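Local atomic coordinates of GH127 beta-L-arabinofuranoside (Geobacillus stearothermophilus, PDB entry 4QK0), a protein that probably hydrolyses beta-L-arabinofuranosidic bonds at the ends of sugar chains or conjugates, as a glycoside hydrolase of family GH127. Residues L483-P488 / A514-V519; G493-I498 / K527-M532; P240-G245 / S313-S318; Y226-E231 / G245-H250. One frame throughout, in Å; residues are numbered along the deposited sequence.

How the contacts relate
From the N terminus, Tyr226-Glu231 opens contact 4 and Pro240-Gly245 opens contact 3 before Gly245-His250 closes contact 4, a loop with 13 residues between its segments. Ser313-Ser318 then closes contact 3 across 67 residues. These two cross, share Gly245 and touch, for example where Phe241 meets His250; both belong to the catalytic region. Farther along, 483-488, 493-498, 514-519 and 527-532 alternate, so contacts 1 and 2 cross as well. Each pairs strands within a different sheet; the sheets meet where Ile516 packs on Ile498, and the loops beyond them where Pro488 packs on Phe530. The centres of contacts 1 and 2 lie about 45 to 51 Å from those of contacts 3 and 4.

Contact 1: L483-P488 / A514-V519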
loop_
_atom_site.group_PDB
_atom_site.type_symbol
_atom_site.label_atom_id
_atom_site.label_comp_id
_atom_site.label_asym_id
_atom_site.label_seq_id
_atom_site.Cartn_x
_atom_site.Cartn_y
_atom_site.Cartn_z
ATOM N N LEU A 483 -44.266 19.114 -10.676
ATOM C CA LEU A 483 -43.145 19.264 -9.754
ATOM C C LEU A 483 -42.536 17.895 -9.564
ATOM O O LEU A 483 -43.256 16.949 -9.184
ATOM C CB LEU A 483 -43.647 19.719 -8.403
ATOM C CG LEU A 483 -42.819 20.763 -7.742
ATOM C CD1 LEU A 483 -42.984 22.041 -8.577
ATOM C CD2 LEU A 483 -43.282 20.949 -6.309
ATOM N N GLY A 484 -41.252 17.765 -9.896
ATOM C CA GLY A 484 -40.545 16.463 -9.743
ATOM C C GLY A 484 -39.671 16.475 -8.498
ATOM O O GLY A 484 -38.771 17.273 -8.414
ATOM N N LEU A 485 -39.995 15.663 -7.516
ATOM C CA LEU A 485 -39.271 15.655 -6.240
ATOM C C LEU A 485 -38.440 14.374 -6.026
ATOM O O LEU A 485 -39.006 13.308 -6.016
ATOM C CB LEU A 485 -40.258 15.805 -5.098
ATOM C CG LEU A 485 -41.230 16.982 -5.274
ATOM C CD1 LEU A 485 -42.225 16.994 -4.142
ATOM C CD2 LEU A 485 -40.528 18.297 -5.316
ATOM N N ARG A 486 -37.117 14.494 -5.883
ATOM C CA ARG A 486 -36.290 13.312 -5.657
ATOM C C ARG A 486 -36.627 12.665 -4.335
ATOM O O ARG A 486 -36.734 13.312 -3.298
ATOM C CB ARG A 486 -34.808 13.629 -5.647
ATOM C CG ARG A 486 -33.957 12.394 -5.258
ATOM C CD ARG A 486 -32.490 12.638 -5.436
ATOM N NE ARG A 486 -32.045 13.694 -4.543
ATOM C CZ ARG A 486 -31.429 13.529 -3.370
ATOM N NH1 ARG A 486 -31.117 12.317 -2.884
ATOM N NH2 ARG A 486 -31.121 14.599 -2.696
ATOM N N ILE A 487 -36.840 11.371 -4.390
ATOM C CA ILE A 487 -37.019 10.593 -3.174
ATOM C C ILE A 487 -35.631 9.949 -2.899
ATOM O O ILE A 487 -35.205 9.052 -3.660
ATOM C CB ILE A 487 -38.132 9.540 -3.333
ATOM C CG1 ILE A 487 -39.430 10.198 -3.809
ATOM C CG2 ILE A 487 -38.382 8.836 -2.003
ATOM C CD1 ILE A 487 -39.919 11.367 -2.962
ATOM N N PRO A 488 -34.905 10.443 -1.881
ATOM C CA PRO A 488 -33.493 10.001 -1.725
ATOM C C PRO A 488 -33.368 8.521 -1.513
ATOM O O PRO A 488 -34.161 7.920 -0.779
ATOM C CB PRO A 488 -33.031 10.726 -0.472
ATOM C CG PRO A 488 -33.925 11.951 -0.424
ATOM C CD PRO A 488 -35.258 11.429 -0.855
ATOM N N ALA A 514 -40.693 11.638 -7.499
ATOM C CA ALA A 514 -42.167 11.698 -7.418
ATOM C C ALA A 514 -42.669 12.846 -8.338
ATOM O O ALA A 514 -42.263 14.011 -8.171
ATOM C CB ALA A 514 -42.602 11.950 -5.978
ATOM N N TYR A 515 -43.482 12.494 -9.327
ATOM C CA TYR A 515 -44.034 13.467 -10.252
ATOM C C TYR A 515 -45.403 13.937 -9.789
ATOM O O TYR A 515 -46.379 13.198 -9.836
ATOM C CB TYR A 515 -44.128 12.864 -11.622
ATOM C CG TYR A 515 -42.786 12.672 -12.240
ATOM C CD1 TYR A 515 -41.979 11.600 -11.876
ATOM C CD2 TYR A 515 -42.316 13.544 -13.230
ATOM C CE1 TYR A 515 -40.751 11.390 -12.480
ATOM C CE2 TYR A 515 -41.099 13.344 -13.824
ATOM C CZ TYR A 515 -40.324 12.265 -13.423
ATOM O OH TYR A 515 -39.124 12.076 -14.007
ATOM N N ILE A 516 -45.451 15.161 -9.284
ATOM C CA ILE A 516 -46.684 15.749 -8.831
ATOM C C ILE A 516 -47.251 16.800 -9.802
ATOM O O ILE A 516 -46.759 17.953 -9.881
ATOM C CB ILE A 516 -46.494 16.374 -7.467
ATOM C CG1 ILE A 516 -45.898 15.326 -6.528
ATOM C CG2 ILE A 516 -47.852 16.909 -6.950
ATOM C CD1 ILE A 516 -45.674 15.850 -5.139
ATOM N N ARG A 517 -48.283 16.377 -10.535
ATOM C CA ARG A 517 -48.934 17.193 -11.572
ATOM C C ARG A 517 -50.360 17.525 -11.122
ATOM O O ARG A 517 -51.133 16.666 -10.774
ATOM C CB ARG A 517 -48.969 16.480 -12.913
ATOM C CG ARG A 517 -49.473 17.375 -14.034
ATOM C CD ARG A 517 -49.306 16.788 -15.437
ATOM N NE ARG A 517 -49.686 17.774 -16.458
ATOM C CZ ARG A 517 -48.942 18.822 -16.865
ATOM N NH1 ARG A 517 -47.709 19.040 -16.381
ATOM N NH2 ARG A 517 -49.421 19.659 -17.793
ATOM N N ARG A 518 -50.659 18.810 -11.077
ATOM C CA ARG A 518 -51.920 19.324 -10.574
ATOM C C ARG A 518 -51.966 20.819 -10.915
ATOM O O ARG A 518 -50.974 21.402 -11.425
ATOM C CB ARG A 518 -52.018 19.160 -9.044
ATOM C CG ARG A 518 -50.984 19.964 -8.236
ATOM C CD ARG A 518 -50.974 19.580 -6.766
ATOM N NE ARG A 518 -52.215 19.995 -6.096
ATOM C CZ ARG A 518 -52.465 21.221 -5.634
ATOM N NH1 ARG A 518 -51.575 22.191 -5.768
ATOM N NH2 ARG A 518 -53.608 21.480 -5.032
ATOM N N VAL A 519 -53.117 21.429 -10.653
ATOM C CA VAL A 519 -53.249 22.861 -10.760
ATOM C C VAL A 519 -52.725 23.464 -9.470
ATOM O O VAL A 519 -53.280 23.197 -8.423
ATOM C CB VAL A 519 -54.740 23.307 -10.926
ATOM C CG1 VAL A 519 -54.850 24.818 -10.851
ATOM C CG2 VAL A 519 -55.338 22.774 -12.210
#
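Leu483 faces Ile516 as an antiparallel hydrogen-bonded pair: Leu483 N donates a hydrogen bond to Ile516 O at 2.9 Å, and Ile516 N donates one to Leu483 O at 2.8 Å. Next comes Gly484, opposite Tyr515 in a non-hydrogen-bonded pair, where Gly484 CA makes a C-H...O contact of 3.4 Å with Ala514 O. The other edge of Gly484 bonds to Leu436 and Val438, so strand 479-486 is an inner strand, parallel to one neighbour and antiparallel to the other, in a mixed sheet that forms one layer of what is consistent with a beta-sandwich middle domain. Leu485 repeats the pair of hydrogen bonds, with Leu485 N to Ala514 O at 2.9 Å and Ala514 N to Leu485 O at 2.8 Å. Leu485 CG stands beside its backbone N (chi1 -50°), and Leu485 CD1 reaches diagonally to Ile516 CD1 at 3.8 Å, on the face that also carries Leu483 and Ala514. Arg486 turns from the partner strand, and its guanidinium forms salt bridges with Asp358 and Glu361 of helix 354-365. Beyond the strand, Ile487 bends at chi2 (-54°) and lays Ile487 CD1 4.1 Å from Ala514 CB.

Contact 2: G493-I498 / K527-M532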
loop_
_atom_site.group_PDB
_atom_site.type_symbol
_atom_site.label_atom_id
_atom_site.label_comp_id
_atom_site.label_asym_id
_atom_site.label_seq_id
_atom_site.Cartn_x
_atom_site.Cartn_y
_atom_site.Cartn_z
ATOM N N GLY A 493 -39.516 5.030 3.356
ATOM C CA GLY A 493 -40.767 5.576 3.884
ATOM C C GLY A 493 -40.984 7.059 3.796
ATOM O O GLY A 493 -41.475 7.715 4.757
ATOM N N ALA A 494 -40.655 7.629 2.659
ATOM C CA ALA A 494 -40.910 9.064 2.513
ATOM C C ALA A 494 -42.414 9.338 2.569
ATOM O O ALA A 494 -43.206 8.548 2.060
ATOM C CB ALA A 494 -40.344 9.532 1.217
ATOM N N GLU A 495 -42.808 10.442 3.190
ATOM C CA GLU A 495 -44.220 10.841 3.219
ATOM C C GLU A 495 -44.403 12.264 2.638
ATOM O O GLU A 495 -43.520 13.125 2.796
ATOM C CB GLU A 495 -44.749 10.820 4.651
ATOM C CG GLU A 495 -44.713 9.471 5.378
ATOM C CD GLU A 495 -45.028 9.557 6.899
ATOM O OE1 GLU A 495 -45.750 10.472 7.357
ATOM O OE2 GLU A 495 -44.520 8.734 7.688
ATOM N N VAL A 496 -45.511 12.477 1.929
ATOM C CA VAL A 496 -45.827 13.782 1.307
ATOM C C VAL A 496 -47.237 14.243 1.561
ATOM O O VAL A 496 -48.182 13.447 1.460
ATOM C CB VAL A 496 -45.660 13.770 -0.218
ATOM C CG1 VAL A 496 -45.984 15.134 -0.803
ATOM C CG2 VAL A 496 -44.226 13.436 -0.576
ATOM N N THR A 497 -47.386 15.526 1.905
ATOM C CA THR A 497 -48.706 16.131 2.022
ATOM C C THR A 497 -48.748 17.397 1.201
ATOM O O THR A 497 -47.745 18.097 1.049
ATOM C CB THR A 497 -49.121 16.507 3.458
ATOM O OG1 THR A 497 -48.300 17.568 3.920
ATOM C CG2 THR A 497 -49.034 15.330 4.399
ATOM N N ILE A 498 -49.935 17.704 0.711
ATOM C CA ILE A 498 -50.200 18.927 -0.057
ATOM C C ILE A 498 -51.358 19.633 0.610
ATOM O O ILE A 498 -52.429 19.045 0.784
ATOM C CB ILE A 498 -50.536 18.610 -1.545
ATOM C CG1 ILE A 498 -49.294 18.044 -2.222
ATOM C CG2 ILE A 498 -50.984 19.878 -2.292
ATOM C CD1 ILE A 498 -49.545 17.463 -3.595
ATOM N N LYS A 527 -45.450 19.434 1.976
ATOM C CA LYS A 527 -44.587 18.960 3.057
ATOM C C LYS A 527 -44.040 17.579 2.762
ATOM O O LYS A 527 -44.800 16.628 2.461
ATOM C CB LYS A 527 -45.184 18.990 4.480
ATOM C CG LYS A 527 -44.861 20.316 5.137
ATOM C CD LYS A 527 -45.621 20.563 6.421
ATOM C CE LYS A 527 -45.004 19.790 7.573
ATOM N NZ LYS A 527 -43.851 20.513 8.163
ATOM N N LEU A 528 -42.711 17.495 2.825
ATOM C CA LEU A 528 -41.998 16.235 2.637
ATOM C C LEU A 528 -41.405 15.815 3.944
ATOM O O LEU A 528 -40.845 16.636 4.655
ATOM C CB LEU A 528 -40.877 16.400 1.656
ATOM C CG LEU A 528 -41.186 16.978 0.282
ATOM C CD1 LEU A 528 -39.921 17.128 -0.536
ATOM C CD2 LEU A 528 -42.103 16.035 -0.429
ATOM N N TYR A 529 -41.533 14.529 4.257
ATOM C CA TYR A 529 -40.939 13.966 5.463
ATOM C C TYR A 529 -40.129 12.724 5.083
ATOM O O TYR A 529 -40.679 11.744 4.558
ATOM C CB TYR A 529 -41.995 13.611 6.500
ATOM C CG TYR A 529 -41.414 12.793 7.646
ATOM C CD1 TYR A 529 -40.350 13.293 8.405
ATOM C CD2 TYR A 529 -41.913 11.510 7.956
ATOM C CE1 TYR A 529 -39.814 12.544 9.442
ATOM C CE2 TYR A 529 -41.379 10.760 8.988
ATOM C CZ TYR A 529 -40.329 11.284 9.724
ATOM O OH TYR A 529 -39.773 10.545 10.734
ATOM N N PHE A 530 -38.809 12.836 5.270
ATOM C CA PHE A 530 -37.874 11.764 5.003
ATOM C C PHE A 530 -37.337 11.309 6.360
ATOM O O PHE A 530 -36.489 11.984 6.935
ATOM C CB PHE A 530 -36.714 12.256 4.141
ATOM C CG PHE A 530 -37.135 12.827 2.804
ATOM C CD1 PHE A 530 -37.879 12.061 1.891
ATOM C CD2 PHE A 530 -36.732 14.087 2.418
ATOM C CE1 PHE A 530 -38.250 12.567 0.655
ATOM C CE2 PHE A 530 -37.110 14.602 1.180
ATOM C CZ PHE A 530 -37.872 13.833 0.293
ATOM N N PRO A 531 -37.810 10.177 6.868
ATOM C CA PRO A 531 -37.179 9.654 8.097
ATOM C C PRO A 531 -35.643 9.467 8.005
ATOM O O PRO A 531 -35.143 8.966 6.990
ATOM C CB PRO A 531 -37.867 8.309 8.311
ATOM C CG PRO A 531 -39.028 8.255 7.372
ATOM C CD PRO A 531 -38.741 9.214 6.255
HETATM N N MSE A 532 -34.920 9.933 9.030
HETATM C CA MSE A 532 -33.439 9.838 9.117
HETATM C C MSE A 532 -33.010 8.988 10.327
HETATM O O MSE A 532 -32.416 9.506 11.267
HETATM C CB MSE A 532 -32.801 11.244 9.259
HETATM C CG MSE A 532 -32.844 12.017 7.982
HETATM SE SE MSE A 532 -31.680 13.542 8.158
HETATM C CE MSE A 532 -31.897 14.254 6.365
#
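Glu495 and Tyr529 lie side by side and point the same way, with the carboxylate turned 78° from the ring plane. The acid stands at the ring edge, near its plane, Glu495 OE2 being 3.8 Å from Tyr529 CD2; over one face of the same ring sits Pro531 N. Thr497 and Lys527 run alongside each other on this face of the sheet. The Thr497 hydroxyl is placed between backbone N and carbonyl carbon (chi1 68°), which brings Thr497 OG1 to 3.5 Å from Lys527 CB, while the lysine chain bends twice and leads its amine away. Four backbone bonds hold these two hydrogen-bonded pairs, among them Glu495 N to Tyr529 O at 2.8 Å and Thr497 N to Lys527 O at 2.9 Å. The axes of 495-498 and 527-529 run at 169°, and hydrogen-bonded and non-hydrogen-bonded pairs alternate, as in regular antiparallel pairing. Strands 495-498 and 524-529 belong to a seven-stranded sheet, mostly of middle-domain strands and edged by strand 15-18, probably one layer of a beta-sandwich. On the reverse, buried face Val496 and Leu528 also point together, and Val496 CG2 presses on Leu528 CD2 at 3.4 Å, tighter than usual for two methyls. Past the strand ends, Ala494 CB comes in at the edge of the Phe530 ring, 3.6 Å from Phe530 CD1. Phe530 also meets Pro488 and Tyr441, while Pro531 CD rests 3.5 Å from Gly493 O.

Contact 3: P240-G245 / S313-S318; sequences PFWYDG and SAFGES
Phe315 swings its CG anti to the backbone N (chi1 -176°), whereas Trp242 holds its own CG between N and carbonyl carbon (chi1 63°); together these rotations carry the indole edge to the phenyl face. The planes stand at 89°, a T-shaped pair with the six-membered indole ring and the Phe315 ring 5.5 Å apart at their centroids and Trp242 CE3 3.8 Å from Phe315 CZ. Tyr243 lies nearly parallel to Phe315 but slid so far that the rings barely overlap, the closest carbons being Tyr243 CD1 and Phe315 CE2 at 3.9 Å. The three rings form an aromatic cluster against a type II beta turn, Ala314 to Glu317, joining two loops of the GH127 catalytic domain, one after helix 227-234 and one after helix 286-302. At the third turn position Gly316 has a positive phi, and Gly316 CA meets the indole edge 3.8 Å from Trp242 CH2. The turn closes in a G1 beta bulge, with Glu317 and Ser318 both facing Ser313. His395 of the second subunit stacks on Phe315, so the cluster reaches the dimer interface. No hydrogen bond joins the two segments directly. A water does, lying 2.9 Å from Tyr243 OH and donating to Ser318 OG at 2.8 Å. Because Ser318 OG donates to Phe315 O at 2.9 Å, this hydroxyl accepts from the water while donating to the turn, a water-bridged polar link beside a mainly aromatic contact.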
loop_
_atom_site.group_PDB
_atom_site.type_symbol
_atom_site.label_atom_id
_atom_site.label_comp_id
_atom_site.label_asym_id
_atom_site.label_seq_id
_atom_site.Cartn_x
_atom_site.Cartn_y
_atom_site.Cartn_z
ATOM N N PRO A 240 9.741 4.929 -22.318
ATOM C CA PRO A 240 8.371 4.433 -22.133
ATOM C C PRO A 240 7.571 5.397 -21.234
ATOM O O PRO A 240 8.143 6.125 -20.402
ATOM C CB PRO A 240 8.569 3.050 -21.486
ATOM C CG PRO A 240 9.980 3.020 -20.961
ATOM C CD PRO A 240 10.755 4.167 -21.553
ATOM N N PHE A 241 6.263 5.465 -21.435
ATOM C CA PHE A 241 5.448 6.312 -20.553
ATOM C C PHE A 241 5.576 5.805 -19.075
ATOM O O PHE A 241 5.551 4.609 -18.841
ATOM C CB PHE A 241 3.978 6.376 -21.050
ATOM C CG PHE A 241 3.168 7.458 -20.369
ATOM C CD1 PHE A 241 3.503 8.791 -20.534
ATOM C CD2 PHE A 241 2.106 7.138 -19.543
ATOM C CE1 PHE A 241 2.798 9.796 -19.863
ATOM C CE2 PHE A 241 1.401 8.112 -18.895
ATOM C CZ PHE A 241 1.749 9.459 -19.050
ATOM N N TRP A 242 5.730 6.712 -18.107
ATOM C CA TRP A 242 5.925 6.318 -16.702
ATOM C C TRP A 242 4.785 5.443 -16.149
ATOM O O TRP A 242 5.044 4.561 -15.329
ATOM C CB TRP A 242 6.148 7.533 -15.789
ATOM C CG TRP A 242 4.973 8.478 -15.719
ATOM C CD1 TRP A 242 4.722 9.541 -16.564
ATOM C CD2 TRP A 242 3.873 8.438 -14.796
ATOM N NE1 TRP A 242 3.540 10.149 -16.230
ATOM C CE2 TRP A 242 2.984 9.499 -15.159
ATOM C CE3 TRP A 242 3.530 7.592 -13.728
ATOM C CZ2 TRP A 242 1.805 9.779 -14.441
ATOM C CZ3 TRP A 242 2.335 7.855 -13.012
ATOM C CH2 TRP A 242 1.492 8.941 -13.374
ATOM N N TYR A 243 3.537 5.687 -16.569
ATOM C CA TYR A 243 2.407 4.915 -16.035
ATOM C C TYR A 243 2.313 3.584 -16.749
ATOM O O TYR A 243 2.255 3.525 -17.963
ATOM C CB TYR A 243 1.105 5.680 -16.204
ATOM C CG TYR A 243 -0.133 5.021 -15.635
ATOM C CD1 TYR A 243 -0.445 5.118 -14.287
ATOM C CD2 TYR A 243 -1.035 4.373 -16.461
ATOM C CE1 TYR A 243 -1.593 4.533 -13.756
ATOM C CE2 TYR A 243 -2.189 3.800 -15.946
ATOM C CZ TYR A 243 -2.464 3.869 -14.585
ATOM O OH TYR A 243 -3.624 3.300 -14.082
ATOM N N ASP A 244 2.285 2.516 -15.971
ATOM C CA ASP A 244 2.386 1.140 -16.504
ATOM C C ASP A 244 1.270 0.784 -17.496
ATOM O O ASP A 244 1.524 0.126 -18.489
ATOM C CB ASP A 244 2.415 0.103 -15.340
ATOM C CG ASP A 244 3.716 0.186 -14.497
ATOM O OD1 ASP A 244 4.327 1.284 -14.373
ATOM O OD2 ASP A 244 4.125 -0.853 -13.952
ATOM N N GLY A 245 0.044 1.227 -17.209
ATOM C CA GLY A 245 -1.071 1.003 -18.107
ATOM C C GLY A 245 -1.025 1.840 -19.394
ATOM O O GLY A 245 -1.975 1.816 -20.162
ATOM N N SER A 313 -5.825 4.296 -6.094
ATOM C CA SER A 313 -4.398 4.132 -6.193
ATOM C C SER A 313 -3.684 5.478 -6.338
ATOM O O SER A 313 -3.975 6.235 -7.251
ATOM C CB SER A 313 -4.034 3.234 -7.369
ATOM O OG SER A 313 -2.634 3.267 -7.691
ATOM N N ALA A 314 -2.724 5.748 -5.446
ATOM C CA ALA A 314 -1.897 6.959 -5.533
ATOM C C ALA A 314 -1.103 7.015 -6.788
ATOM O O ALA A 314 -0.896 8.082 -7.324
ATOM C CB ALA A 314 -0.938 7.063 -4.359
ATOM N N PHE A 315 -0.625 5.875 -7.243
ATOM C CA PHE A 315 0.177 5.845 -8.436
ATOM C C PHE A 315 -0.779 6.139 -9.613
ATOM O O PHE A 315 -1.654 5.335 -9.941
ATOM C CB PHE A 315 0.816 4.483 -8.612
ATOM C CG PHE A 315 1.742 4.398 -9.764
ATOM C CD1 PHE A 315 2.936 5.032 -9.732
ATOM C CD2 PHE A 315 1.403 3.621 -10.887
ATOM C CE1 PHE A 315 3.791 4.937 -10.809
ATOM C CE2 PHE A 315 2.247 3.532 -11.957
ATOM C CZ PHE A 315 3.452 4.201 -11.918
ATOM N N GLY A 316 -0.599 7.305 -10.235
ATOM C CA GLY A 316 -1.501 7.743 -11.317
ATOM C C GLY A 316 -2.813 8.303 -10.841
ATOM O O GLY A 316 -3.667 8.579 -11.658
ATOM N N GLU A 317 -2.988 8.458 -9.532
ATOM C CA GLU A 317 -4.195 9.042 -8.958
ATOM C C GLU A 317 -5.419 8.462 -9.643
ATOM O O GLU A 317 -6.274 9.179 -10.139
ATOM C CB GLU A 317 -4.146 10.564 -9.080
ATOM C CG GLU A 317 -2.774 11.139 -8.723
ATOM C CD GLU A 317 -2.689 12.626 -9.007
ATOM O OE1 GLU A 317 -2.700 13.438 -8.080
ATOM O OE2 GLU A 317 -2.652 12.972 -10.185
ATOM N N SER A 318 -5.508 7.138 -9.616
ATOM C CA SER A 318 -6.282 6.430 -10.579
ATOM C C SER A 318 -7.255 5.414 -10.015
ATOM O O SER A 318 -7.174 4.961 -8.847
ATOM C CB SER A 318 -5.304 5.741 -11.541
ATOM O OG SER A 318 -4.437 4.908 -10.809
HETATM O O HOH W 1 -4.314 2.184 -11.508
#

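Contact 4: Y226-E231 / G245-H250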
loop_
_atom_site.group_PDB
_atom_site.type_symbol
_atom_site.label_atom_id
_atom_site.label_comp_id
_atom_site.label_asym_id
_atom_site.label_seq_id
_atom_site.Cartn_x
_atom_site.Cartn_y
_atom_site.Cartn_z
ATOM N N TYR A 226 -2.266 5.776 -32.819
ATOM C CA TYR A 226 -2.413 6.679 -31.661
ATOM C C TYR A 226 -1.815 8.041 -31.912
ATOM O O TYR A 226 -0.631 8.168 -32.202
ATOM C CB TYR A 226 -1.722 6.056 -30.452
ATOM C CG TYR A 226 -2.432 4.886 -29.774
ATOM C CD1 TYR A 226 -3.762 4.959 -29.438
ATOM C CD2 TYR A 226 -1.728 3.747 -29.413
ATOM C CE1 TYR A 226 -4.382 3.931 -28.771
ATOM C CE2 TYR A 226 -2.340 2.707 -28.743
ATOM C CZ TYR A 226 -3.665 2.802 -28.427
ATOM O OH TYR A 226 -4.336 1.756 -27.788
ATOM N N TYR A 227 -2.620 9.076 -31.806
ATOM C CA TYR A 227 -2.093 10.433 -31.887
ATOM C C TYR A 227 -0.903 10.646 -30.949
ATOM O O TYR A 227 0.093 11.275 -31.334
ATOM C CB TYR A 227 -3.175 11.472 -31.603
ATOM C CG TYR A 227 -2.586 12.842 -31.493
ATOM C CD1 TYR A 227 -1.945 13.436 -32.581
ATOM C CD2 TYR A 227 -2.612 13.530 -30.311
ATOM C CE1 TYR A 227 -1.345 14.675 -32.468
ATOM C CE2 TYR A 227 -2.033 14.766 -30.199
ATOM C CZ TYR A 227 -1.396 15.336 -31.267
ATOM O OH TYR A 227 -0.852 16.575 -31.120
ATOM N N PHE A 228 -0.981 10.148 -29.718
ATOM C CA PHE A 228 0.113 10.430 -28.778
ATOM C C PHE A 228 1.391 9.777 -29.207
ATOM O O PHE A 228 2.471 10.266 -28.892
ATOM C CB PHE A 228 -0.248 10.013 -27.325
ATOM C CG PHE A 228 -1.351 10.813 -26.705
ATOM C CD1 PHE A 228 -1.540 12.181 -27.009
ATOM C CD2 PHE A 228 -2.192 10.235 -25.798
ATOM C CE1 PHE A 228 -2.535 12.936 -26.427
ATOM C CE2 PHE A 228 -3.205 10.990 -25.203
ATOM C CZ PHE A 228 -3.375 12.330 -25.523
ATOM N N ASP A 229 1.296 8.637 -29.888
ATOM C CA ASP A 229 2.521 8.012 -30.445
ATOM C C ASP A 229 3.086 8.840 -31.579
ATOM O O ASP A 229 4.289 8.980 -31.702
ATOM C CB ASP A 229 2.255 6.571 -30.930
ATOM C CG ASP A 229 2.177 5.569 -29.795
ATOM O OD1 ASP A 229 2.623 5.873 -28.663
ATOM O OD2 ASP A 229 1.615 4.475 -30.020
ATOM N N GLN A 230 2.212 9.406 -32.403
ATOM C CA GLN A 230 2.668 10.229 -33.530
ATOM C C GLN A 230 3.391 11.451 -33.028
ATOM O O GLN A 230 4.469 11.744 -33.508
ATOM C CB GLN A 230 1.502 10.625 -34.453
ATOM C CG GLN A 230 0.790 9.433 -35.106
ATOM C CD GLN A 230 -0.496 9.802 -35.843
ATOM O OE1 GLN A 230 -1.302 10.622 -35.391
ATOM N NE2 GLN A 230 -0.702 9.162 -36.980
ATOM N N GLU A 231 2.819 12.186 -32.073
ATOM C CA GLU A 231 3.519 13.410 -31.612
ATOM C C GLU A 231 4.788 13.100 -30.834
ATOM O O GLU A 231 5.780 13.839 -30.915
ATOM C CB GLU A 231 2.602 14.372 -30.821
ATOM C CG GLU A 231 1.913 13.798 -29.605
ATOM C CD GLU A 231 1.502 14.859 -28.587
ATOM O OE1 GLU A 231 1.602 14.568 -27.375
ATOM O OE2 GLU A 231 1.061 15.978 -28.987
ATOM N N GLY A 245 0.044 1.227 -17.209
ATOM C CA GLY A 245 -1.071 1.003 -18.107
ATOM C C GLY A 245 -1.025 1.840 -19.394
ATOM O O GLY A 245 -1.975 1.816 -20.162
ATOM N N GLY A 246 0.040 2.597 -19.600
ATOM C CA GLY A 246 0.198 3.420 -20.768
ATOM C C GLY A 246 -0.999 4.387 -20.917
ATOM O O GLY A 246 -1.307 5.138 -19.998
ATOM N N TYR A 247 -1.670 4.325 -22.057
ATOM C CA TYR A 247 -2.651 5.337 -22.393
ATOM C C TYR A 247 -3.947 5.160 -21.703
ATOM O O TYR A 247 -4.812 6.025 -21.785
ATOM C CB TYR A 247 -2.845 5.399 -23.891
ATOM C CG TYR A 247 -1.627 5.906 -24.621
ATOM C CD1 TYR A 247 -0.916 7.004 -24.146
ATOM C CD2 TYR A 247 -1.162 5.255 -25.797
ATOM C CE1 TYR A 247 0.200 7.469 -24.810
ATOM C CE2 TYR A 247 -0.070 5.744 -26.478
ATOM C CZ TYR A 247 0.613 6.851 -25.976
ATOM O OH TYR A 247 1.733 7.323 -26.637
ATOM N N ARG A 248 -4.096 4.073 -20.971
ATOM C CA ARG A 248 -5.202 4.018 -20.001
ATOM C C ARG A 248 -5.181 5.177 -19.034
ATOM O O ARG A 248 -6.230 5.638 -18.589
ATOM C CB ARG A 248 -5.143 2.730 -19.190
ATOM C CG ARG A 248 -5.401 1.503 -20.050
ATOM C CD ARG A 248 -4.856 0.257 -19.378
ATOM N NE ARG A 248 -5.575 -0.028 -18.150
ATOM C CZ ARG A 248 -6.646 -0.820 -18.062
ATOM N NH1 ARG A 248 -7.159 -1.366 -19.163
ATOM N NH2 ARG A 248 -7.218 -1.058 -16.859
ATOM N N TYR A 249 -3.997 5.678 -18.714
ATOM C CA TYR A 249 -3.919 6.826 -17.796
ATOM C C TYR A 249 -4.785 7.989 -18.271
ATOM O O TYR A 249 -5.507 8.607 -17.478
ATOM C CB TYR A 249 -2.497 7.310 -17.721
ATOM C CG TYR A 249 -2.269 8.522 -16.841
ATOM C CD1 TYR A 249 -2.224 8.404 -15.463
ATOM C CD2 TYR A 249 -1.993 9.769 -17.401
ATOM C CE1 TYR A 249 -1.977 9.494 -14.643
ATOM C CE2 TYR A 249 -1.696 10.890 -16.594
ATOM C CZ TYR A 249 -1.700 10.740 -15.224
ATOM O OH TYR A 249 -1.458 11.777 -14.413
ATOM N N HIS A 250 -4.714 8.246 -19.577
ATOM C CA HIS A 250 -5.488 9.339 -20.229
ATOM C C HIS A 250 -6.835 8.869 -20.847
ATOM O O HIS A 250 -7.492 9.641 -21.528
ATOM C CB HIS A 250 -4.705 9.929 -21.391
ATOM C CG HIS A 250 -3.279 10.192 -21.098
ATOM N ND1 HIS A 250 -2.290 9.248 -21.304
ATOM C CD2 HIS A 250 -2.652 11.302 -20.646
ATOM C CE1 HIS A 250 -1.118 9.756 -20.960
ATOM N NE2 HIS A 250 -1.302 11.012 -20.611
#
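Tyr247 OH donates to Asp229 OD1 at 2.6 Å, coming from above the carboxylate plane, 45° out of it. Tyr247 is central to an aromatic cluster with Tyr226, Phe228 and His250, which joins the start of helix 227-234 to the loop after it in a catalytic domain of the six-hairpin glycosidase clan. The acid oxygen sits at the phenol edge, in the ring plane. Beside it, the Tyr247 edge is directed at the face of Tyr226, which occupies the N-cap position of the helix; the planes make 69°, and Tyr247 CE2 is 3.9 Å from Tyr226 CD2. The Tyr226 hydroxyl itself bonds to His253 O. Phe228 slides past Tyr247 in the opposite direction and puts Phe228 CB 3.5 Å from Tyr247 CZ. The Phe228 ring then turns an edge to the face of His250, with Phe228 CE2 4.2 Å from His250 CG. On the opposite face of that imidazole, Tyr249 CD2 lies 3.5 Å above the plane, over the centre of the His250 ring.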